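Long-range contacts in N-acetyltransferase domain-containing protein (Deinococcus radiodurans, PDB 3S6F), which binds coenzyme A and probably transfers acetyl groups to an amine, as other members of the GNAT family do: residues A74-L79 with V108-D113; G62-L67 with S92-R97; G25-G30 with E80-W85. One frame throughout, in Å; residues are numbered along the deposited sequence.

Overall arrangement
Following the chain from its N terminus, the loop 25-30 comes first and waits some 50 residues until contact 3 joins it to 80-85, at the end of strand 73-81. Within that span lies strand 60-68, whose residues 62-67 meet helix 90-102 in contact 2. Residues 74-79 then open contact 1, which closes on strand 107-112 after the helix. The segments alternate along the chain, so all three contacts cross and none nests. Strand 73-81 serves contacts 1 and 3 and is hydrogen-bonded to strand 60-68 of contact 2. Together the contacts tie loop, sheet and helix around coenzyme A, which touches all three; the centres of contacts 1 and 3 lie about 17 Å apart.

Contact 1: residues A74-L79 with V108-D113; sequences ASIPLL and VDLSCD. With COA (coenzyme A), chain B.
Ala74 and Ser75 pair in parallel with Val108 and Asp109, and this end of the contact is close-knit. Asp109 N donates to Ala74 O at 3.1 Å, tilted 25° from the carbonyl plane, and Ile76 N reaches Asp109 O at 3.1 Å, nearly in line with the C=O bond. On the face of Val108, Ile76 sets its CG1 branch beside the backbone N (chi1 -61°), which carries CD1 to 3.9 Å from Val108 CG1. Farther along, Ile76 CB lies 4.1 Å from Leu110 CB. The Asp109 carboxylate turns to the second subunit, meeting Arg134 and Ser111 of that chain.

Beyond Ile76 the strands part. The separation of Ser75 CA and Asp109 CA is 4.7 Å, but Leu78 CA and Cys112 CA stand 10.1 Å apart. A water replaces the direct bond here, donating to Ile76 O at 2.8 Å and accepting from Ser111 N. Past the split, Leu79 O accepts a hydrogen bond from N4P of coenzyme A at 2.9 Å. Such splaying of two parallel strands, joined through helix 90-102 in a beta-alpha-beta unit and opening around the pantetheine arm, is a hallmark of the GNAT fold.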
loop_
_atom_site.group_PDB
_atom_site.type_symbol
_atom_site.label_atom_id
_atom_site.label_comp_id
_atom_site.label_asym_id
_atom_site.label_seq_id
_atom_site.Cartn_x
_atom_site.Cartn_y
_atom_site.Cartn_z
ATOM N N ALA A 74 2.170 -1.485 5.390
ATOM C CA ALA A 74 0.803 -1.614 4.990
ATOM C C ALA A 74 0.320 -0.305 4.387
ATOM O O ALA A 74 0.841 0.777 4.663
ATOM C CB ALA A 74 -0.084 -2.021 6.161
ATOM N N SER A 75 -0.699 -0.395 3.536
ATOM C CA SER A 75 -1.375 0.792 3.051
ATOM C C SER A 75 -2.871 0.568 2.984
ATOM O O SER A 75 -3.347 -0.555 2.856
ATOM C CB SER A 75 -0.852 1.225 1.689
ATOM O OG SER A 75 -1.216 0.268 0.680
ATOM N N ILE A 76 -3.612 1.669 3.054
ATOM C CA ILE A 76 -5.077 1.653 3.169
ATOM C C ILE A 76 -5.687 2.271 1.916
ATOM O O ILE A 76 -5.751 3.490 1.821
ATOM C CB ILE A 76 -5.549 2.363 4.444
ATOM C CG1 ILE A 76 -4.935 1.595 5.694
ATOM C CG2 ILE A 76 -7.084 2.409 4.511
ATOM C CD1 ILE A 76 -5.101 2.249 7.043
ATOM N N PRO A 77 -6.076 1.457 0.921
ATOM C CA PRO A 77 -6.570 2.050 -0.316
ATOM C C PRO A 77 -7.906 2.758 -0.227
ATOM O O PRO A 77 -8.100 3.782 -0.882
ATOM C CB PRO A 77 -6.641 0.836 -1.279
ATOM C CG PRO A 77 -5.658 -0.154 -0.720
ATOM C CD PRO A 77 -5.805 0.012 0.771
ATOM N N LEU A 78 -8.847 2.154 0.491
ATOM C CA LEU A 78 -10.252 2.572 0.496
ATOM C C LEU A 78 -10.804 2.643 1.895
ATOM O O LEU A 78 -10.614 1.720 2.694
ATOM C CB LEU A 78 -11.109 1.601 -0.321
ATOM C CG LEU A 78 -10.747 1.361 -1.783
ATOM C CD1 LEU A 78 -11.541 0.161 -2.317
ATOM C CD2 LEU A 78 -10.955 2.623 -2.640
ATOM N N LEU A 79 -11.550 3.703 2.173
ATOM C CA LEU A 79 -12.337 3.884 3.388
ATOM C C LEU A 79 -13.617 4.586 2.968
ATOM O O LEU A 79 -13.549 5.670 2.384
ATOM C CB LEU A 79 -11.578 4.731 4.412
ATOM C CG LEU A 79 -12.371 5.196 5.641
ATOM C CD1 LEU A 79 -12.706 4.024 6.562
ATOM C CD2 LEU A 79 -11.622 6.310 6.369
ATOM N N VAL A 108 2.460 2.436 8.086
ATOM C CA VAL A 108 1.093 2.401 7.562
ATOM C C VAL A 108 0.891 3.717 6.847
ATOM O O VAL A 108 1.122 4.789 7.444
ATOM C CB VAL A 108 0.025 2.236 8.634
ATOM C CG1 VAL A 108 -1.354 2.121 7.980
ATOM C CG2 VAL A 108 0.312 0.961 9.501
ATOM N N ASP A 109 0.452 3.660 5.598
ATOM C CA ASP A 109 0.347 4.842 4.775
ATOM C C ASP A 109 -0.936 4.839 3.955
ATOM O O ASP A 109 -1.473 3.785 3.585
ATOM C CB ASP A 109 1.544 4.934 3.790
ATOM C CG ASP A 109 2.895 5.086 4.473
ATOM O OD1 ASP A 109 3.342 4.134 5.169
ATOM O OD2 ASP A 109 3.532 6.131 4.304
ATOM N N LEU A 110 -1.417 6.031 3.610
ATOM C CA LEU A 110 -2.566 6.202 2.726
ATOM C C LEU A 110 -2.469 7.553 2.050
ATOM O O LEU A 110 -1.736 8.423 2.499
ATOM C CB LEU A 110 -3.902 6.023 3.480
ATOM C CG LEU A 110 -4.169 7.040 4.592
ATOM C CD1 LEU A 110 -4.909 8.295 4.063
ATOM C CD2 LEU A 110 -4.975 6.372 5.706
ATOM N N SER A 111 -3.199 7.690 0.959
ATOM C CA SER A 111 -3.295 8.939 0.185
ATOM C C SER A 111 -4.622 9.625 0.398
ATOM O O SER A 111 -5.664 8.969 0.507
ATOM C CB SER A 111 -3.117 8.685 -1.309
ATOM O OG SER A 111 -1.866 8.050 -1.561
ATOM N N CYS A 112 -4.620 10.956 0.414
ATOM C CA CYS A 112 -5.892 11.663 0.485
ATOM C C CYS A 112 -5.793 13.071 -0.072
ATOM O O CYS A 112 -4.711 13.630 -0.226
ATOM C CB CYS A 112 -6.436 11.660 1.913
ATOM S SG CYS A 112 -5.582 12.762 3.049
ATOM N N ASP A 113 -6.956 13.657 -0.261
ATOM C CA ASP A 113 -7.060 15.047 -0.689
ATOM C C ASP A 113 -7.002 15.986 0.514
ATOM O O ASP A 113 -7.069 15.572 1.681
ATOM C CB ASP A 113 -8.328 15.225 -1.524
ATOM C CG ASP A 113 -8.205 14.572 -2.905
ATOM O OD1 ASP A 113 -7.153 14.768 -3.557
ATOM O OD2 ASP A 113 -9.144 13.860 -3.319
HETATM N N1A COA B . -14.432 17.500 4.149
HETATM C C2A COA B . -14.253 18.035 5.407
HETATM N N3A COA B . -14.300 17.260 6.543
HETATM C C4A COA B . -14.551 15.934 6.402
HETATM C C5A COA B . -14.764 15.376 5.146
HETATM C C6A COA B . -14.677 16.163 4.000
HETATM N N6A COA B . -14.834 15.657 2.771
HETATM N N7A COA B . -14.995 14.048 5.330
HETATM C C8A COA B . -14.942 13.792 6.655
HETATM N N9A COA B . -14.671 14.947 7.333
HETATM C C1B COA B . -14.483 15.101 8.774
HETATM C C2B COA B . -15.518 16.029 9.397
HETATM O O2B COA B . -14.860 16.672 10.445
HETATM C C3B COA B . -16.578 15.110 9.983
HETATM O O3B COA B . -17.318 15.680 11.049
HETATM P P3B COA B . -18.777 16.337 10.777
HETATM O O7A COA B . -18.561 17.441 9.772
HETATM O O8A COA B . -19.674 15.263 10.217
HETATM O O9A COA B . -19.233 16.838 12.126
HETATM C C4B COA B . -15.689 13.954 10.414
HETATM O O4B COA B . -14.667 13.870 9.430
HETATM C C5B COA B . -16.429 12.633 10.515
HETATM O O5B COA B . -15.630 11.716 11.240
HETATM P P1A COA B . -16.283 10.283 11.597
HETATM O O1A COA B . -15.275 9.598 12.449
HETATM O O2A COA B . -17.687 10.402 12.114
HETATM O O3A COA B . -16.236 9.588 10.161
HETATM P P2A COA B . -17.439 9.303 9.137
HETATM O O4A COA B . -18.221 10.541 8.918
HETATM O O5A COA B . -18.157 8.086 9.605
HETATM O O6A COA B . -16.574 8.899 7.866
HETATM C CBP COA B . -15.315 9.450 5.910
HETATM C CCP COA B . -15.544 9.759 7.380
HETATM C CDP COA B . -14.929 7.966 5.758
HETATM C CEP COA B . -14.152 10.325 5.392
HETATM C CAP COA B . -16.632 9.782 5.186
HETATM O OAP COA B . -16.836 11.182 5.124
HETATM C C9P COA B . -16.624 9.235 3.778
HETATM O O9P COA B . -16.997 7.984 3.538
HETATM N N8P COA B . -16.299 10.021 2.761
HETATM C C7P COA B . -16.276 9.539 1.384
HETATM C C6P COA B . -15.062 8.661 1.049
HETATM C C5P COA B . -13.798 9.293 1.558
HETATM O O5P COA B . -13.580 10.487 1.335
HETATM N N4P COA B . -12.968 8.479 2.225
HETATM C C3P COA B . -11.614 8.841 2.567
HETATM C C2P COA B . -10.674 8.083 1.631
HETATM S S1P COA B . -10.735 8.684 -0.091
HETATM O O HOH W 1 3.364 1.654 3.834
HETATM O O HOH W 2 -4.587 5.272 -0.042
#

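Contact 2: residues G62-L67 with S92-R97; sequences GFVNAL and SELMRR. With COA (coenzyme A), chain B.
Val64 and Leu94 carry the apolar contact between strand 60-68 and helix 90-102, whose segment axes approach to 8.4 Å and run 31° apart in the same general direction. The two side chains run alongside each other, pointing opposite ways, with Val64 CG1 lying 4.0 Å from Leu94 CB and also resting on the carbonyl oxygen of Leu94. The other branch, Val64 CG2, meets the selenium SE of Met95, present as selenomethionine, at 4.3 Å.

A second kind of contact sets a methyl group against the strand backbone. Leu94 CG lies beside its own backbone N (chi1 -76°), and from there CD1 reaches across to 3.7 Å from Phe63 N. Space at this point is short: a beta carbon built on Gly62 would fall 3.0 Å from Leu94 CD1, too near for two carbons.

A salt-bridge network runs along the helix itself. Glu93 is gripped by two arginines: Arg96 NH2 bonds to Glu93 OE1 at 2.8 Å, almost in its guanidinium plane (8° out), while Arg97 NE bonds to Glu93 OE2 at 2.8 Å on the anti lone pair. Arg97 also makes a cation-pi contact with Phe12.

Ligand hydrogen bonds form the last group. Ser92 gives O1A of coenzyme A both its backbone N and its hydroxyl, with OG 2.6 Å from O1A, which places the helix start at the pyrophosphate. Gly89 N and Gly91 N are also hydrogen-bonded to coenzyme A. The sequence from Arg86 to Gly91 fits the R-x-x-G-x-G pyrophosphate-binding loop of GNAT enzymes, followed by its helix packed on the central sheet.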
loop_
_atom_site.group_PDB
_atom_site.type_symbol
_atom_site.label_atom_id
_atom_site.label_comp_id
_atom_site.label_asym_id
_atom_site.label_seq_id
_atom_site.Cartn_x
_atom_site.Cartn_y
_atom_site.Cartn_z
ATOM N N GLY A 62 -20.354 0.491 5.858
ATOM C CA GLY A 62 -19.026 1.102 5.862
ATOM C C GLY A 62 -18.010 0.034 5.691
ATOM O O GLY A 62 -18.223 -1.107 6.142
ATOM N N PHE A 63 -16.861 0.374 5.095
ATOM C CA PHE A 63 -15.769 -0.595 4.985
ATOM C C PHE A 63 -14.471 0.137 4.907
ATOM O O PHE A 63 -14.385 1.323 4.564
ATOM C CB PHE A 63 -15.925 -1.552 3.781
ATOM C CG PHE A 63 -15.556 -0.941 2.451
ATOM C CD1 PHE A 63 -16.432 -0.158 1.755
ATOM C CD2 PHE A 63 -14.283 -1.134 1.953
ATOM C CE1 PHE A 63 -16.054 0.424 0.565
ATOM C CE2 PHE A 63 -13.925 -0.586 0.742
ATOM C CZ PHE A 63 -14.792 0.217 0.073
ATOM N N VAL A 64 -13.400 -0.607 5.175
ATOM C CA VAL A 64 -12.016 -0.171 4.966
ATOM C C VAL A 64 -11.223 -1.411 4.586
ATOM O O VAL A 64 -11.458 -2.501 5.134
ATOM C CB VAL A 64 -11.449 0.503 6.222
ATOM C CG1 VAL A 64 -11.464 -0.421 7.445
ATOM C CG2 VAL A 64 -10.077 1.086 5.994
ATOM N N ASN A 65 -10.270 -1.266 3.673
ATOM C CA ASN A 65 -9.381 -2.367 3.335
ATOM C C ASN A 65 -7.930 -1.968 3.523
ATOM O O ASN A 65 -7.596 -0.789 3.648
ATOM C CB ASN A 65 -9.620 -2.913 1.913
ATOM C CG ASN A 65 -9.201 -1.942 0.804
ATOM O OD1 ASN A 65 -9.271 -0.731 0.978
ATOM N ND2 ASN A 65 -8.854 -2.505 -0.360
ATOM N N ALA A 66 -7.041 -2.965 3.472
ATOM C CA ALA A 66 -5.623 -2.707 3.632
ATOM C C ALA A 66 -4.821 -3.756 2.873
ATOM O O ALA A 66 -5.171 -4.952 2.841
ATOM C CB ALA A 66 -5.193 -2.665 5.095
ATOM N N LEU A 67 -3.704 -3.290 2.337
ATOM C CA LEU A 67 -2.640 -4.125 1.769
ATOM C C LEU A 67 -1.547 -4.212 2.807
ATOM O O LEU A 67 -1.315 -3.250 3.545
ATOM C CB LEU A 67 -2.083 -3.467 0.501
ATOM C CG LEU A 67 -3.116 -2.907 -0.488
ATOM C CD1 LEU A 67 -2.383 -2.238 -1.661
ATOM C CD2 LEU A 67 -4.153 -3.938 -0.957
ATOM N N SER A 92 -13.921 6.773 11.796
ATOM C CA SER A 92 -12.821 6.709 12.751
ATOM C C SER A 92 -12.717 5.326 13.384
ATOM O O SER A 92 -11.610 4.802 13.568
ATOM C CB SER A 92 -13.002 7.765 13.821
ATOM O OG SER A 92 -12.895 9.077 13.265
ATOM N N GLU A 93 -13.853 4.735 13.713
ATOM C CA GLU A 93 -13.881 3.410 14.302
ATOM C C GLU A 93 -13.341 2.353 13.334
ATOM O O GLU A 93 -12.595 1.457 13.749
ATOM C CB GLU A 93 -15.293 3.081 14.774
ATOM C CG GLU A 93 -15.409 1.733 15.473
ATOM C CD GLU A 93 -14.725 1.622 16.802
ATOM O OE1 GLU A 93 -14.439 2.677 17.414
ATOM O OE2 GLU A 93 -14.456 0.496 17.231
ATOM N N LEU A 94 -13.747 2.439 12.062
ATOM C CA LEU A 94 -13.218 1.536 11.053
ATOM C C LEU A 94 -11.705 1.646 10.965
ATOM O O LEU A 94 -10.998 0.642 10.837
ATOM C CB LEU A 94 -13.881 1.821 9.712
ATOM C CG LEU A 94 -15.312 1.290 9.579
ATOM C CD1 LEU A 94 -15.989 1.922 8.346
ATOM C CD2 LEU A 94 -15.355 -0.225 9.520
HETATM N N MSE A 95 -11.190 2.881 10.967
HETATM C CA MSE A 95 -9.747 3.071 10.931
HETATM C C MSE A 95 -9.048 2.451 12.149
HETATM O O MSE A 95 -8.035 1.753 12.016
HETATM C CB MSE A 95 -9.409 4.559 10.818
HETATM C CG MSE A 95 -9.609 5.153 9.460
HETATM SE SE MSE A 95 -8.415 4.432 8.108
HETATM C CE MSE A 95 -6.733 5.097 8.900
ATOM N N ARG A 96 -9.582 2.694 13.344
ATOM C CA ARG A 96 -8.966 2.081 14.515
ATOM C C ARG A 96 -8.983 0.548 14.392
ATOM O O ARG A 96 -7.997 -0.130 14.709
ATOM C CB ARG A 96 -9.696 2.520 15.792
ATOM C CG ARG A 96 -9.442 3.954 16.229
ATOM C CD ARG A 96 -10.020 4.248 17.610
ATOM N NE ARG A 96 -11.455 4.296 17.581
ATOM C CZ ARG A 96 -12.158 5.399 17.304
ATOM N NH1 ARG A 96 -11.563 6.583 17.085
ATOM N NH2 ARG A 96 -13.473 5.281 17.279
ATOM N N ARG A 97 -10.105 -0.010 13.935
ATOM C CA ARG A 97 -10.213 -1.459 13.817
ATOM C C ARG A 97 -9.276 -2.026 12.762
ATOM O O ARG A 97 -8.715 -3.092 12.980
ATOM C CB ARG A 97 -11.657 -1.860 13.568
ATOM C CG ARG A 97 -12.507 -1.713 14.838
ATOM C CD ARG A 97 -13.971 -1.913 14.546
ATOM N NE ARG A 97 -14.785 -1.854 15.758
ATOM C CZ ARG A 97 -15.156 -2.914 16.465
ATOM N NH1 ARG A 97 -14.829 -4.147 16.115
ATOM N NH2 ARG A 97 -15.931 -2.709 17.531
HETATM N N1A COA B . -14.432 17.500 4.149
HETATM C C2A COA B . -14.253 18.035 5.407
HETATM N N3A COA B . -14.300 17.260 6.543
HETATM C C4A COA B . -14.551 15.934 6.402
HETATM C C5A COA B . -14.764 15.376 5.146
HETATM C C6A COA B . -14.677 16.163 4.000
HETATM N N6A COA B . -14.834 15.657 2.771
HETATM N N7A COA B . -14.995 14.048 5.330
HETATM C C8A COA B . -14.942 13.792 6.655
HETATM N N9A COA B . -14.671 14.947 7.333
HETATM C C1B COA B . -14.483 15.101 8.774
HETATM C C2B COA B . -15.518 16.029 9.397
HETATM O O2B COA B . -14.860 16.672 10.445
HETATM C C3B COA B . -16.578 15.110 9.983
HETATM O O3B COA B . -17.318 15.680 11.049
HETATM P P3B COA B . -18.777 16.337 10.777
HETATM O O7A COA B . -18.561 17.441 9.772
HETATM O O8A COA B . -19.674 15.263 10.217
HETATM O O9A COA B . -19.233 16.838 12.126
HETATM C C4B COA B . -15.689 13.954 10.414
HETATM O O4B COA B . -14.667 13.870 9.430
HETATM C C5B COA B . -16.429 12.633 10.515
HETATM O O5B COA B . -15.630 11.716 11.240
HETATM P P1A COA B . -16.283 10.283 11.597
HETATM O O1A COA B . -15.275 9.598 12.449
HETATM O O2A COA B . -17.687 10.402 12.114
HETATM O O3A COA B . -16.236 9.588 10.161
HETATM P P2A COA B . -17.439 9.303 9.137
HETATM O O4A COA B . -18.221 10.541 8.918
HETATM O O5A COA B . -18.157 8.086 9.605
HETATM O O6A COA B . -16.574 8.899 7.866
HETATM C CBP COA B . -15.315 9.450 5.910
HETATM C CCP COA B . -15.544 9.759 7.380
HETATM C CDP COA B . -14.929 7.966 5.758
HETATM C CEP COA B . -14.152 10.325 5.392
HETATM C CAP COA B . -16.632 9.782 5.186
HETATM O OAP COA B . -16.836 11.182 5.124
HETATM C C9P COA B . -16.624 9.235 3.778
HETATM O O9P COA B . -16.997 7.984 3.538
HETATM N N8P COA B . -16.299 10.021 2.761
HETATM C C7P COA B . -16.276 9.539 1.384
HETATM C C6P COA B . -15.062 8.661 1.049
HETATM C C5P COA B . -13.798 9.293 1.558
HETATM O O5P COA B . -13.580 10.487 1.335
HETATM N N4P COA B . -12.968 8.479 2.225
HETATM C C3P COA B . -11.614 8.841 2.567
HETATM C C2P COA B . -10.674 8.083 1.631
HETATM S S1P COA B . -10.735 8.684 -0.091
#

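Contact 3: residues G25-G30 with E80-W85; sequences GGFFEG and EVQAGW. With COA (coenzyme A), chain B.
The Phe27 ring has the amide nitrogen of Gln82 over one face, NE2 standing 3.3 Å above the ring plane and displaced from the ring centre. Gln82 CG passes close to CE1 of the same ring, and the amide is turned 67° from the ring plane. At the edge, in the plane of the ring, lies Glu80 CG, 4.0 Å from Phe27 CD1. The ring of Phe63 also meets it edge-to-face.

The Glu80 carboxylate, itself 67° from the ring plane, takes two consecutive backbone amides. Phe28 N donates to OE1 at 2.7 Å on the syn side, and Glu29 N to the syn lone pair of OE2 at 3.0 Å. Glu80 reaches so far because its chain is extended, with CG anti to the backbone N (chi1 -170°). Two waters also donate to OE2, one of them weakly; the stronger lies 2.7 Å from Glu80 OE2 and also donates to Gly26 O.

While its side chain holds the loop, the strand serves the cofactor: Val81 N bonds almost straight to O9P of coenzyme A at 2.9 Å, part of the strand-like pairing of the pantetheine arm with this strand that GNAT enzymes share. Replacing Glu80 with an alanine would probably leave the amides of Phe28 and Glu29 without their acceptors and let the loop drift from the strand.

Gln82 holds the N-terminal end of 25-30. Its NE2 donates to Gly25 O at 2.8 Å, in the carbonyl plane on a lone pair. Next to that bond, a beta carbon on Gly26 would clash with Gln82 NE2 and with the preceding carbonyl.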
loop_
_atom_site.group_PDB
_atom_site.type_symbol
_atom_site.label_atom_id
_atom_site.label_comp_id
_atom_site.label_asym_id
_atom_site.label_seq_id
_atom_site.Cartn_x
_atom_site.Cartn_y
_atom_site.Cartn_z
ATOM N N GLY A 25 -23.699 -3.177 -2.096
ATOM C CA GLY A 25 -24.104 -2.052 -2.881
ATOM C C GLY A 25 -24.062 -0.744 -2.114
ATOM O O GLY A 25 -24.080 -0.718 -0.876
ATOM N N GLY A 26 -24.008 0.369 -2.852
ATOM C CA GLY A 26 -24.054 1.707 -2.275
ATOM C C GLY A 26 -22.746 2.418 -2.012
ATOM O O GLY A 26 -22.766 3.482 -1.406
ATOM N N PHE A 27 -21.625 1.828 -2.429
ATOM C CA PHE A 27 -20.308 2.417 -2.239
ATOM C C PHE A 27 -19.855 3.118 -3.505
ATOM O O PHE A 27 -20.546 3.147 -4.536
ATOM C CB PHE A 27 -19.341 1.354 -1.731
ATOM C CG PHE A 27 -19.664 0.928 -0.345
ATOM C CD1 PHE A 27 -19.435 1.786 0.719
ATOM C CD2 PHE A 27 -20.244 -0.294 -0.077
ATOM C CE1 PHE A 27 -19.783 1.434 2.004
ATOM C CE2 PHE A 27 -20.553 -0.654 1.225
ATOM C CZ PHE A 27 -20.329 0.229 2.257
ATOM N N PHE A 28 -18.688 3.732 -3.396
ATOM C CA PHE A 28 -18.054 4.477 -4.493
ATOM C C PHE A 28 -18.899 5.674 -4.886
ATOM O O PHE A 28 -18.986 6.047 -6.066
ATOM C CB PHE A 28 -17.718 3.578 -5.671
ATOM C CG PHE A 28 -16.892 2.384 -5.259
ATOM C CD1 PHE A 28 -15.521 2.518 -5.003
ATOM C CD2 PHE A 28 -17.477 1.132 -5.170
ATOM C CE1 PHE A 28 -14.765 1.448 -4.637
ATOM C CE2 PHE A 28 -16.707 0.057 -4.827
ATOM C CZ PHE A 28 -15.355 0.227 -4.552
ATOM N N GLU A 29 -19.401 6.381 -3.890
ATOM C CA GLU A 29 -20.173 7.593 -4.119
ATOM C C GLU A 29 -19.271 8.583 -4.857
ATOM O O GLU A 29 -18.111 8.831 -4.471
ATOM C CB GLU A 29 -20.693 8.199 -2.798
ATOM C CG GLU A 29 -21.671 9.390 -2.996
ATOM C CD GLU A 29 -21.886 10.268 -1.727
ATOM O OE1 GLU A 29 -21.595 9.812 -0.598
ATOM O OE2 GLU A 29 -22.402 11.420 -1.837
ATOM N N GLY A 30 -19.762 9.159 -5.946
ATOM C CA GLY A 30 -18.979 10.139 -6.692
ATOM C C GLY A 30 -18.007 9.566 -7.705
ATOM O O GLY A 30 -17.388 10.335 -8.461
ATOM N N GLU A 80 -14.772 4.029 3.309
ATOM C CA GLU A 80 -16.003 4.705 2.960
ATOM C C GLU A 80 -17.109 4.284 3.896
ATOM O O GLU A 80 -17.284 3.125 4.246
ATOM C CB GLU A 80 -16.437 4.410 1.521
ATOM C CG GLU A 80 -17.579 5.287 1.033
ATOM C CD GLU A 80 -17.876 5.116 -0.456
ATOM O OE1 GLU A 80 -17.287 4.204 -1.085
ATOM O OE2 GLU A 80 -18.719 5.884 -0.985
ATOM N N VAL A 81 -17.882 5.295 4.303
ATOM C CA VAL A 81 -19.120 5.134 5.054
ATOM C C VAL A 81 -20.222 5.719 4.196
ATOM O O VAL A 81 -20.083 6.807 3.644
ATOM C CB VAL A 81 -19.047 5.831 6.440
ATOM C CG1 VAL A 81 -20.393 5.861 7.141
ATOM C CG2 VAL A 81 -17.960 5.167 7.310
ATOM N N GLN A 82 -21.320 4.992 4.061
ATOM C CA GLN A 82 -22.433 5.481 3.233
ATOM C C GLN A 82 -22.982 6.768 3.831
ATOM O O GLN A 82 -23.036 6.926 5.044
ATOM C CB GLN A 82 -23.506 4.413 3.084
ATOM C CG GLN A 82 -22.925 3.239 2.296
ATOM C CD GLN A 82 -23.903 2.230 1.824
ATOM O OE1 GLN A 82 -25.087 2.385 2.043
ATOM N NE2 GLN A 82 -23.420 1.176 1.136
ATOM N N ALA A 83 -23.413 7.731 3.006
ATOM C CA ALA A 83 -23.643 9.108 3.503
ATOM C C ALA A 83 -24.598 9.249 4.710
ATOM O O ALA A 83 -24.338 10.062 5.580
ATOM C CB ALA A 83 -24.098 10.064 2.331
ATOM N N GLY A 84 -25.667 8.455 4.779
ATOM C CA GLY A 84 -26.656 8.543 5.861
ATOM C C GLY A 84 -26.144 8.098 7.212
ATOM O O GLY A 84 -26.808 8.261 8.219
ATOM N N TRP A 85 -24.942 7.526 7.199
ATOM C CA TRP A 85 -24.296 6.924 8.365
ATOM C C TRP A 85 -23.052 7.666 8.802
ATOM O O TRP A 85 -22.420 7.245 9.773
ATOM C CB TRP A 85 -23.938 5.454 8.085
ATOM C CG TRP A 85 -25.131 4.561 8.163
ATOM C CD1 TRP A 85 -25.865 4.063 7.146
ATOM C CD2 TRP A 85 -25.735 4.081 9.366
ATOM N NE1 TRP A 85 -26.885 3.271 7.628
ATOM C CE2 TRP A 85 -26.838 3.295 8.997
ATOM C CE3 TRP A 85 -25.475 4.280 10.722
ATOM C CZ2 TRP A 85 -27.655 2.668 9.947
ATOM C CZ3 TRP A 85 -26.280 3.652 11.655
ATOM C CH2 TRP A 85 -27.348 2.870 11.251
HETATM N N1A COA B . -14.432 17.500 4.149
HETATM C C2A COA B . -14.253 18.035 5.407
HETATM N N3A COA B . -14.300 17.260 6.543
HETATM C C4A COA B . -14.551 15.934 6.402
HETATM C C5A COA B . -14.764 15.376 5.146
HETATM C C6A COA B . -14.677 16.163 4.000
HETATM N N6A COA B . -14.834 15.657 2.771
HETATM N N7A COA B . -14.995 14.048 5.330
HETATM C C8A COA B . -14.942 13.792 6.655
HETATM N N9A COA B . -14.671 14.947 7.333
HETATM C C1B COA B . -14.483 15.101 8.774
HETATM C C2B COA B . -15.518 16.029 9.397
HETATM O O2B COA B . -14.860 16.672 10.445
HETATM C C3B COA B . -16.578 15.110 9.983
HETATM O O3B COA B . -17.318 15.680 11.049
HETATM P P3B COA B . -18.777 16.337 10.777
HETATM O O7A COA B . -18.561 17.441 9.772
HETATM O O8A COA B . -19.674 15.263 10.217
HETATM O O9A COA B . -19.233 16.838 12.126
HETATM C C4B COA B . -15.689 13.954 10.414
HETATM O O4B COA B . -14.667 13.870 9.430
HETATM C C5B COA B . -16.429 12.633 10.515
HETATM O O5B COA B . -15.630 11.716 11.240
HETATM P P1A COA B . -16.283 10.283 11.597
HETATM O O1A COA B . -15.275 9.598 12.449
HETATM O O2A COA B . -17.687 10.402 12.114
HETATM O O3A COA B . -16.236 9.588 10.161
HETATM P P2A COA B . -17.439 9.303 9.137
HETATM O O4A COA B . -18.221 10.541 8.918
HETATM O O5A COA B . -18.157 8.086 9.605
HETATM O O6A COA B . -16.574 8.899 7.866
HETATM C CBP COA B . -15.315 9.450 5.910
HETATM C CCP COA B . -15.544 9.759 7.380
HETATM C CDP COA B . -14.929 7.966 5.758
HETATM C CEP COA B . -14.152 10.325 5.392
HETATM C CAP COA B . -16.632 9.782 5.186
HETATM O OAP COA B . -16.836 11.182 5.124
HETATM C C9P COA B . -16.624 9.235 3.778
HETATM O O9P COA B . -16.997 7.984 3.538
HETATM N N8P COA B . -16.299 10.021 2.761
HETATM C C7P COA B . -16.276 9.539 1.384
HETATM C C6P COA B . -15.062 8.661 1.049
HETATM C C5P COA B . -13.798 9.293 1.558
HETATM O O5P COA B . -13.580 10.487 1.335
HETATM N N4P COA B . -12.968 8.479 2.225
HETATM C C3P COA B . -11.614 8.841 2.567
HETATM C C2P COA B . -10.674 8.083 1.631
HETATM S S1P COA B . -10.735 8.684 -0.091
HETATM O O HOH W 3 -21.300 5.490 -0.159
HETATM O O HOH W 4 -23.150 7.394 0.116
HETATM O O HOH W 5 -17.116 8.082 -2.039
#